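Local atomic coordinates of COPII coat assembly protein SEC16 (PDB entry 3MZK), a protein that helps initiate assembly of the COPII coat needed to form transport vesicles from the endoplasmic reticulum, takes part in cargo selection and acts in autophagy. Residues B[103-108]-B[300-305]. Numbering follows the deposited sequence.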
loop_
_atom_site.group_PDB
_atom_site.type_symbol
_atom_site.label_atom_id
_atom_site.label_comp_id
_atom_site.label_asym_id
_atom_site.label_seq_id
_atom_site.Cartn_x
_atom_site.Cartn_y
_atom_site.Cartn_z
ATOM N N TRP B 103 -18.407 -4.788 -30.258
ATOM C CA TRP B 103 -18.142 -6.065 -30.903
ATOM C C TRP B 103 -16.664 -6.427 -30.769
ATOM O O TRP B 103 -16.309 -7.477 -30.233
ATOM C CB TRP B 103 -18.512 -5.997 -32.386
ATOM C CG TRP B 103 -19.958 -6.239 -32.677
ATOM C CD1 TRP B 103 -20.846 -5.358 -33.224
ATOM C CD2 TRP B 103 -20.686 -7.449 -32.444
ATOM N NE1 TRP B 103 -22.082 -5.946 -33.347
ATOM C CE2 TRP B 103 -22.010 -7.229 -32.873
ATOM C CE3 TRP B 103 -20.346 -8.696 -31.913
ATOM C CZ2 TRP B 103 -22.993 -8.210 -32.787
ATOM C CZ3 TRP B 103 -21.326 -9.669 -31.829
ATOM C CH2 TRP B 103 -22.633 -9.421 -32.266
ATOM N N GLN B 104 -15.810 -5.534 -31.255
ATOM C CA GLN B 104 -14.381 -5.789 -31.331
ATOM C C GLN B 104 -13.715 -5.805 -29.960
ATOM O O GLN B 104 -12.732 -6.521 -29.746
ATOM C CB GLN B 104 -13.715 -4.762 -32.246
ATOM C CG GLN B 104 -14.104 -4.929 -33.707
ATOM C CD GLN B 104 -13.769 -3.720 -34.553
ATOM O OE1 GLN B 104 -13.822 -2.582 -34.086
ATOM N NE2 GLN B 104 -13.424 -3.963 -35.808
ATOM N N LEU B 105 -14.249 -5.015 -29.036
ATOM C CA LEU B 105 -13.727 -4.985 -27.678
ATOM C C LEU B 105 -13.921 -6.338 -27.007
ATOM O O LEU B 105 -12.986 -6.895 -26.426
ATOM C CB LEU B 105 -14.417 -3.895 -26.869
ATOM C CG LEU B 105 -14.056 -3.857 -25.385
ATOM C CD1 LEU B 105 -12.557 -3.714 -25.216
ATOM C CD2 LEU B 105 -14.793 -2.725 -24.679
ATOM N N LEU B 106 -15.139 -6.865 -27.097
ATOM C CA LEU B 106 -15.450 -8.175 -26.537
ATOM C C LEU B 106 -14.630 -9.286 -27.194
ATOM O O LEU B 106 -14.239 -10.253 -26.537
ATOM C CB LEU B 106 -16.945 -8.467 -26.652
ATOM C CG LEU B 106 -17.833 -7.721 -25.651
ATOM C CD1 LEU B 106 -19.299 -7.904 -25.989
ATOM C CD2 LEU B 106 -17.550 -8.190 -24.230
ATOM N N GLU B 107 -14.366 -9.141 -28.488
ATOM C CA GLU B 107 -13.552 -10.118 -29.201
ATOM C C GLU B 107 -12.133 -10.159 -28.634
ATOM O O GLU B 107 -11.599 -11.231 -28.365
ATOM C CB GLU B 107 -13.521 -9.816 -30.698
ATOM C CG GLU B 107 -12.915 -10.931 -31.528
ATOM C CD GLU B 107 -12.759 -10.555 -32.988
ATOM O OE1 GLU B 107 -12.636 -9.346 -33.284
ATOM O OE2 GLU B 107 -12.762 -11.472 -33.839
ATOM N N MET B 108 -11.529 -8.988 -28.445
ATOM C CA MET B 108 -10.201 -8.905 -27.839
ATOM C C MET B 108 -10.157 -9.617 -26.495
ATOM O O MET B 108 -9.327 -10.500 -26.277
ATOM C CB MET B 108 -9.783 -7.450 -27.625
ATOM C CG MET B 108 -9.495 -6.666 -28.880
ATOM S SD MET B 108 -8.876 -5.031 -28.454
ATOM C CE MET B 108 -7.535 -5.474 -27.359
ATOM N N LEU B 300 -17.074 1.768 -21.546
ATOM C CA LEU B 300 -16.183 2.024 -20.414
ATOM C C LEU B 300 -16.296 0.956 -19.332
ATOM O O LEU B 300 -15.283 0.513 -18.794
ATOM C CB LEU B 300 -16.410 3.418 -19.817
ATOM C CG LEU B 300 -16.424 4.580 -20.816
ATOM C CD1 LEU B 300 -16.193 5.904 -20.108
ATOM C CD2 LEU B 300 -15.387 4.368 -21.907
ATOM N N PHE B 301 -17.521 0.539 -19.022
ATOM C CA PHE B 301 -17.756 -0.476 -17.991
ATOM C C PHE B 301 -17.133 -1.813 -18.373
ATOM O O PHE B 301 -16.575 -2.515 -17.523
ATOM C CB PHE B 301 -19.258 -0.656 -17.727
ATOM C CG PHE B 301 -19.917 0.544 -17.110
ATOM C CD1 PHE B 301 -19.190 1.426 -16.324
ATOM C CD2 PHE B 301 -21.264 0.796 -17.325
ATOM C CE1 PHE B 301 -19.800 2.538 -15.751
ATOM C CE2 PHE B 301 -21.882 1.909 -16.756
ATOM C CZ PHE B 301 -21.149 2.780 -15.967
ATOM N N ILE B 302 -17.240 -2.159 -19.652
ATOM C CA ILE B 302 -16.624 -3.370 -20.183
ATOM C C ILE B 302 -15.102 -3.342 -20.017
ATOM O O ILE B 302 -14.499 -4.287 -19.495
ATOM C CB ILE B 302 -16.965 -3.553 -21.669
ATOM C CG1 ILE B 302 -18.452 -3.876 -21.829
ATOM C CG2 ILE B 302 -16.118 -4.652 -22.282
ATOM C CD1 ILE B 302 -18.979 -3.688 -23.241
ATOM N N ILE B 303 -14.483 -2.253 -20.460
ATOM C CA ILE B 303 -13.043 -2.091 -20.309
ATOM C C ILE B 303 -12.652 -2.182 -18.841
ATOM O O ILE B 303 -11.624 -2.763 -18.500
ATOM C CB ILE B 303 -12.563 -0.746 -20.869
ATOM C CG1 ILE B 303 -12.885 -0.643 -22.358
ATOM C CG2 ILE B 303 -11.073 -0.580 -20.648
ATOM C CD1 ILE B 303 -12.620 0.727 -22.934
ATOM N N GLY B 304 -13.479 -1.606 -17.976
ATOM C CA GLY B 304 -13.206 -1.594 -16.551
ATOM C C GLY B 304 -13.530 -2.908 -15.876
ATOM O O GLY B 304 -13.320 -3.067 -14.677
ATOM N N ASN B 305 -14.035 -3.858 -16.656
ATOM C CA ASN B 305 -14.484 -5.143 -16.126
ATOM C C ASN B 305 -15.520 -5.024 -15.015
ATOM O O ASN B 305 -15.513 -5.808 -14.066
ATOM C CB ASN B 305 -13.304 -5.991 -15.652
ATOM C CG ASN B 305 -12.823 -6.949 -16.714
ATOM O OD1 ASN B 305 -12.890 -6.653 -17.905
ATOM N ND2 ASN B 305 -12.354 -8.118 -16.293
#
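Leu105 of helix 101-111 meets Ile302 and Ile303 in the last turn of helix 294-303. The closer part of the contact is the Leu105-Ile302 pair, which buries the most surface on each side, both side chains setting out toward the facing helix. Leu105 CD2 lies 3.3 Å from Ile302 CG2 and 3.7 Å from Ile303 CG1. With CG anti to the backbone N (chi1 174°), Leu105 reaches across, running antiparallel alongside Ile302 but roughly perpendicular to Ile303. The residue types fit their places: leucine branches at CG, one carbon further out, and brings one methyl to two neighbours, whereas Ile302 offers CG2 from its CB branch and Ile303 its CG1 methylene.

The packing is looser toward Leu106, whose CD2 comes only to 4.3 Å from Ile302 CG2; Leu106 also packs on Trp335, Tyr339 and Ile342 of helix 330-344. Tyr339 also touches Ile302, so a third helix covers this flank, while Trp116 of helix 116-123 packs on Ile303. More polar surroundings begin where helix 294-303 ends. There Asn305, partly exposed, takes the positive phi (55°) of a Schellman motif, a conformation asparagine tolerates well.

Nearly two hundred residues separate the segments, so the chain folds back on itself, consistent with the doubled-back helical solenoid of ACE1 coat proteins, to whose Sec16 member this ACE1-like domain belongs. Beside the apolar patch, Asn305 OD1 hydrogen-bonds Lys109 NZ of helix 101-111, a polar link between the same helices; the modest patch itself implies non-directional adhesion by hydrophobic burial.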